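Local coordinates for carboxysome shell vertex protein CcmL (Nostoc sp., PDB 4N8X) that probably forms the pentameric vertices of the carboxysome shell, capping the corners of the polyhedral compartment in which RuBisCO is sequestered, at residues 17-22 / 73-78; 25-30 / 54-59. All blocks are in the same frame, centred on the assembly; numbering follows the deposited sequence.

Contact 1: 17-22 / 73-78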
loop_
_atom_site.group_PDB
_atom_site.type_symbol
_atom_site.label_atom_id
_atom_site.label_comp_id
_atom_site.label_asym_id
_atom_site.label_seq_id
_atom_site.Cartn_x
_atom_site.Cartn_y
_atom_site.Cartn_z
ATOM N N PRO A 17 19.402 -10.566 10.332
ATOM C CA PRO A 17 20.773 -10.605 9.800
ATOM C C PRO A 17 20.904 -9.945 8.434
ATOM O O PRO A 17 21.984 -9.431 8.117
ATOM C CB PRO A 17 21.080 -12.109 9.713
ATOM C CG PRO A 17 20.187 -12.712 10.752
ATOM C CD PRO A 17 18.937 -11.918 10.721
ATOM N N SER A 18 19.827 -9.953 7.653
ATOM C CA SER A 18 19.807 -9.286 6.355
ATOM C C SER A 18 19.920 -7.753 6.443
ATOM O O SER A 18 20.228 -7.087 5.440
ATOM C CB SER A 18 18.522 -9.663 5.619
ATOM O OG SER A 18 17.408 -9.568 6.497
ATOM N N LEU A 19 19.668 -7.191 7.626
ATOM C CA LEU A 19 19.801 -5.754 7.824
ATOM C C LEU A 19 21.187 -5.354 8.332
ATOM O O LEU A 19 21.441 -4.181 8.629
ATOM C CB LEU A 19 18.729 -5.261 8.786
ATOM C CG LEU A 19 17.331 -5.356 8.178
ATOM C CD1 LEU A 19 16.304 -4.805 9.140
ATOM C CD2 LEU A 19 17.311 -4.552 6.883
ATOM N N ARG A 20 22.090 -6.321 8.456
ATOM C CA ARG A 20 23.422 -5.972 8.936
ATOM C C ARG A 20 24.102 -4.983 7.980
ATOM O O ARG A 20 24.167 -5.217 6.765
ATOM C CB ARG A 20 24.297 -7.212 9.106
ATOM C CG ARG A 20 23.940 -8.098 10.313
ATOM C CD ARG A 20 23.356 -7.317 11.488
ATOM N NE ARG A 20 23.341 -8.074 12.754
ATOM C CZ ARG A 20 22.402 -8.956 13.106
ATOM N NH1 ARG A 20 21.408 -9.245 12.286
ATOM N NH2 ARG A 20 22.465 -9.573 14.277
ATOM N N GLY A 21 24.617 -3.883 8.516
ATOM C CA GLY A 21 25.274 -2.916 7.650
ATOM C C GLY A 21 24.368 -1.842 7.041
ATOM O O GLY A 21 24.842 -0.776 6.627
ATOM N N VAL A 22 23.068 -2.104 6.994
ATOM C CA VAL A 22 22.132 -1.164 6.400
ATOM C C VAL A 22 21.889 0.087 7.268
ATOM O O VAL A 22 21.363 -0.005 8.395
ATOM C CB VAL A 22 20.796 -1.864 6.169
ATOM C CG1 VAL A 22 19.790 -0.899 5.531
ATOM C CG2 VAL A 22 21.010 -3.126 5.323
ATOM N N ARG A 73 16.323 -8.265 1.288
ATOM C CA ARG A 73 16.306 -7.604 2.583
ATOM C C ARG A 73 14.884 -7.107 2.883
ATOM O O ARG A 73 14.130 -6.798 1.962
ATOM C CB ARG A 73 17.260 -6.394 2.602
ATOM C CG ARG A 73 18.758 -6.749 2.371
ATOM C CD ARG A 73 19.599 -5.480 2.619
ATOM N NE ARG A 73 21.019 -5.773 2.812
ATOM C CZ ARG A 73 21.995 -5.054 2.272
ATOM N NH1 ARG A 73 23.267 -5.386 2.488
ATOM N NH2 ARG A 73 21.696 -4.024 1.488
ATOM N N PRO A 74 14.519 -7.034 4.169
ATOM C CA PRO A 74 13.131 -6.627 4.498
ATOM C C PRO A 74 13.009 -5.150 4.699
ATOM O O PRO A 74 12.758 -4.661 5.808
ATOM C CB PRO A 74 12.839 -7.379 5.809
ATOM C CG PRO A 74 14.210 -7.601 6.444
ATOM C CD PRO A 74 15.177 -7.760 5.272
ATOM N N VAL A 75 13.132 -4.424 3.594
ATOM C CA VAL A 75 13.053 -2.982 3.617
ATOM C C VAL A 75 11.888 -2.603 2.715
ATOM O O VAL A 75 11.715 -3.159 1.623
ATOM C CB VAL A 75 14.354 -2.358 3.129
ATOM C CG1 VAL A 75 15.499 -2.806 4.030
ATOM C CG2 VAL A 75 14.646 -2.817 1.728
ATOM N N ASP A 76 11.061 -1.684 3.194
ATOM C CA ASP A 76 9.899 -1.297 2.420
ATOM C C ASP A 76 9.943 0.186 2.184
ATOM O O ASP A 76 8.947 0.761 1.751
ATOM C CB ASP A 76 8.609 -1.676 3.160
ATOM C CG ASP A 76 8.548 -1.092 4.574
ATOM O OD1 ASP A 76 9.464 -0.317 4.936
ATOM O OD2 ASP A 76 7.574 -1.408 5.309
ATOM N N ALA A 77 11.091 0.806 2.501
ATOM C CA ALA A 77 11.317 2.249 2.284
ATOM C C ALA A 77 12.799 2.503 2.157
ATOM O O ALA A 77 13.591 1.985 2.966
ATOM C CB ALA A 77 10.698 3.135 3.434
ATOM N N ALA A 78 13.167 3.191 1.073
ATOM C CA ALA A 78 14.557 3.472 0.741
ATOM C C ALA A 78 14.712 4.916 0.236
ATOM O O ALA A 78 13.845 5.438 -0.486
ATOM C CB ALA A 78 15.105 2.425 -0.308
HETATM O O HOH W 1 23.773 -6.959 4.987
#

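Contact 2: 25-30 / 54-59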
loop_
_atom_site.group_PDB
_atom_site.type_symbol
_atom_site.label_atom_id
_atom_site.label_comp_id
_atom_site.label_asym_id
_atom_site.label_seq_id
_atom_site.Cartn_x
_atom_site.Cartn_y
_atom_site.Cartn_z
ATOM N N LEU A 25 17.630 5.687 8.324
ATOM C CA LEU A 25 17.435 7.120 8.577
ATOM C C LEU A 25 16.031 7.418 9.070
ATOM O O LEU A 25 15.070 6.811 8.593
ATOM C CB LEU A 25 17.631 7.907 7.286
ATOM C CG LEU A 25 19.046 7.836 6.684
ATOM C CD1 LEU A 25 19.165 8.833 5.525
ATOM C CD2 LEU A 25 20.090 8.120 7.739
ATOM N N LEU A 26 15.896 8.379 9.984
ATOM C CA LEU A 26 14.560 8.854 10.411
ATOM C C LEU A 26 14.229 10.070 9.554
ATOM O O LEU A 26 14.965 11.081 9.557
ATOM C CB LEU A 26 14.587 9.268 11.894
ATOM C CG LEU A 26 13.315 9.913 12.482
ATOM C CD1 LEU A 26 12.132 8.903 12.552
ATOM C CD2 LEU A 26 13.644 10.468 13.818
ATOM N N LEU A 27 13.115 9.981 8.833
ATOM C CA LEU A 27 12.697 11.022 7.885
ATOM C C LEU A 27 11.356 11.659 8.283
ATOM O O LEU A 27 10.488 10.982 8.824
ATOM C CB LEU A 27 12.584 10.384 6.502
ATOM C CG LEU A 27 13.857 9.594 6.136
ATOM C CD1 LEU A 27 13.707 8.915 4.772
ATOM C CD2 LEU A 27 15.042 10.498 6.051
ATOM N N GLN A 28 11.227 12.965 8.050
ATOM C CA GLN A 28 10.001 13.711 8.329
ATOM C C GLN A 28 9.374 14.004 6.988
ATOM O O GLN A 28 10.002 14.626 6.140
ATOM C CB GLN A 28 10.327 15.030 9.080
ATOM C CG GLN A 28 9.094 15.947 9.343
ATOM C CD GLN A 28 9.443 17.227 10.066
ATOM O OE1 GLN A 28 10.619 17.560 10.208
ATOM N NE2 GLN A 28 8.409 17.981 10.518
ATOM N N LEU A 29 8.131 13.556 6.805
ATOM C CA LEU A 29 7.419 13.678 5.530
ATOM C C LEU A 29 7.116 15.121 5.153
ATOM O O LEU A 29 6.951 15.976 6.010
ATOM C CB LEU A 29 6.118 12.858 5.553
ATOM C CG LEU A 29 6.392 11.355 5.326
ATOM C CD1 LEU A 29 7.204 11.157 4.083
ATOM C CD2 LEU A 29 7.096 10.673 6.480
ATOM N N VAL A 30 7.067 15.385 3.854
ATOM C CA VAL A 30 6.753 16.724 3.326
ATOM C C VAL A 30 5.460 16.590 2.525
ATOM O O VAL A 30 5.242 15.550 1.869
ATOM C CB VAL A 30 7.925 17.248 2.442
ATOM C CG1 VAL A 30 7.556 18.533 1.699
ATOM C CG2 VAL A 30 9.195 17.486 3.306
ATOM N N GLU A 54 18.788 17.378 4.680
ATOM C CA GLU A 54 18.527 17.325 3.246
ATOM C C GLU A 54 17.110 16.797 2.983
ATOM O O GLU A 54 16.578 16.005 3.765
ATOM C CB GLU A 54 19.573 16.437 2.563
ATOM C CG GLU A 54 20.907 17.165 2.418
ATOM C CD GLU A 54 21.947 16.386 1.630
ATOM O OE1 GLU A 54 22.019 15.166 1.819
ATOM O OE2 GLU A 54 22.688 16.999 0.833
ATOM N N TRP A 55 16.508 17.275 1.889
ATOM C CA TRP A 55 15.315 16.696 1.297
ATOM C C TRP A 55 15.676 15.545 0.349
ATOM O O TRP A 55 16.596 15.634 -0.470
ATOM C CB TRP A 55 14.541 17.780 0.533
ATOM C CG TRP A 55 13.826 18.769 1.442
ATOM C CD1 TRP A 55 14.192 19.140 2.706
ATOM C CD2 TRP A 55 12.623 19.498 1.141
ATOM N NE1 TRP A 55 13.285 20.071 3.216
ATOM C CE2 TRP A 55 12.320 20.301 2.276
ATOM C CE3 TRP A 55 11.788 19.563 0.021
ATOM C CZ2 TRP A 55 11.206 21.155 2.322
ATOM C CZ3 TRP A 55 10.661 20.418 0.078
ATOM C CH2 TRP A 55 10.398 21.199 1.220
ATOM N N VAL A 56 14.915 14.470 0.437
ATOM C CA VAL A 56 15.204 13.284 -0.332
ATOM C C VAL A 56 13.876 12.738 -0.868
ATOM O O VAL A 56 12.816 13.112 -0.382
ATOM C CB VAL A 56 15.862 12.217 0.568
ATOM C CG1 VAL A 56 17.229 12.710 1.052
ATOM C CG2 VAL A 56 14.963 11.913 1.779
ATOM N N LEU A 57 13.961 11.879 -1.881
ATOM C CA LEU A 57 12.832 11.090 -2.318
ATOM C C LEU A 57 12.920 9.701 -1.682
ATOM O O LEU A 57 13.990 9.080 -1.667
ATOM C CB LEU A 57 12.866 10.949 -3.830
ATOM C CG LEU A 57 12.665 12.251 -4.557
ATOM C CD1 LEU A 57 12.998 12.024 -6.008
ATOM C CD2 LEU A 57 11.179 12.598 -4.420
ATOM N N ILE A 58 11.778 9.219 -1.214
ATOM C CA ILE A 58 11.640 7.883 -0.648
ATOM C C ILE A 58 10.788 7.028 -1.604
ATOM O O ILE A 58 9.722 7.455 -2.024
ATOM C CB ILE A 58 10.867 7.957 0.657
ATOM C CG1 ILE A 58 11.591 8.832 1.712
ATOM C CG2 ILE A 58 10.709 6.539 1.266
ATOM C CD1 ILE A 58 10.784 8.862 3.070
ATOM N N SER A 59 11.267 5.831 -1.951
ATOM C CA SER A 59 10.463 4.843 -2.658
ATOM C C SER A 59 10.004 3.825 -1.646
ATOM O O SER A 59 10.803 3.400 -0.791
ATOM C CB SER A 59 11.311 4.182 -3.748
ATOM O OG SER A 59 11.328 5.007 -4.895
#

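Contact 1: 17-22 / 73-78
Ser18 and Leu19 meet Arg73, Pro74 and Val75 where a 3-10 turn, residues 17-19, running into a type II beta turn from Leu19 to Val22, docks on an inverse gamma turn centred on Pro74. Both are loops of the CcmL/EutN beta barrel, the second leading into strand 77-88. The packed part has an apolar flank and an arginine flank. On the first, Leu19 CD2 lies 3.8 Å from Val75 CG1, the two side chains running past each other in opposite directions, and 4.2 Å from Pro74 CD. With its CG beside the backbone N (chi1 -68°), Leu19 brings this methyl closer to 73-78 than its CB direction alone would suggest. Val80 of the second subunit packs on Leu19, and Ser59 OG of that subunit is hydrogen-bonded to Pro74 O, so this flank merges with the pentamer interface. Ser18 joins the two flanks, its OG 3.1 Å from Pro74 CD.

On the second, the Arg73 chain, extended from CG to NE, fits closely along the turn: CD is 3.3 Å from Ser18 O, and Val22 CG2 lies 3.6 Å above the guanidinium plane, offset toward the rim. NE reaches Ser18 O at the guanidinium edge over 3.0 Å, but the N-H...O angle of 124° makes this bond weak. The stronger polar anchor is Asn70 OD1, which takes NH2.

The loose side faces solvent at exposed Arg20. There a water bridges the two loops, donating to Arg20 O and accepting from Arg73 NH1 at 3.0 Å.

Contact 2: 25-30 / 54-59
Leu27 on strand 24-30 and Ile58 on strand 55-60 meet tip to tip inside the CcmL/EutN beta barrel. The short strand segments run nearly perpendicular, 91° between their N-to-C directions, with axes 8.9 Å apart at closest approach. That spacing leaves room for side chains between the strands, which face each other across the barrel interior; in the sheet, strand 2-11 lies between them.

Aliphatic contacts form the centre. Leu27 CD1 comes 3.4 Å from Ile58 CD1, tighter than usual van der Waals contact, and 3.7 Å from Ile58 CG1. The outer fit is easier: Leu27 CD1 to Val56 CG2 and Leu29 CD1 to Ile58 CD1 are both 4.4 Å. Val6 and Val79 also pack on Leu27, extending this cluster to strands 2-11 and 77-88.

The aromatic contact lies at Val30 and Trp55, whose side chains cross at about a right angle. Val30 CG2 forms a CH-pi contact over the six-membered ring, 4.2 Å from its centroid and 8° off the ring normal. At chi1 171° Val30 turns CG1 away from its own backbone N and toward Trp55 CH2, 3.9 Å off, while leaving CG2 over the face. Tyr94 stacks on the indole, and Ile3 touches both Val30 and Trp55.

Every contact between the two segments is carbon to carbon, so the crossing is held by dispersion and by exclusion of water, while the fit depends on the shape of branched side chains and an indole face.

How the contacts relate
Contact 2, its centre about 4 Å from that of the chain, joins two strands through the buried barrel interior; contact 1, its centre about 14 Å from the same point, joins loops and is only partly buried. Their chemistry follows: contact 2 is wholly apolar, whereas contact 1 combines apolar packing with a weak hydrogen bond and a bridging water. Although the centres are about 17 Å apart, the contacts share a sheet, since strands 55-60 and 77-88 are antiparallel neighbours. There Ala78 O lies 3.0 Å from Ser59 N, a probable hydrogen bond, and Ala77 CB packs 4.0 Å from Ile58 CG2. Along the chain, contact 2 is nested within the loop that contact 1 closes.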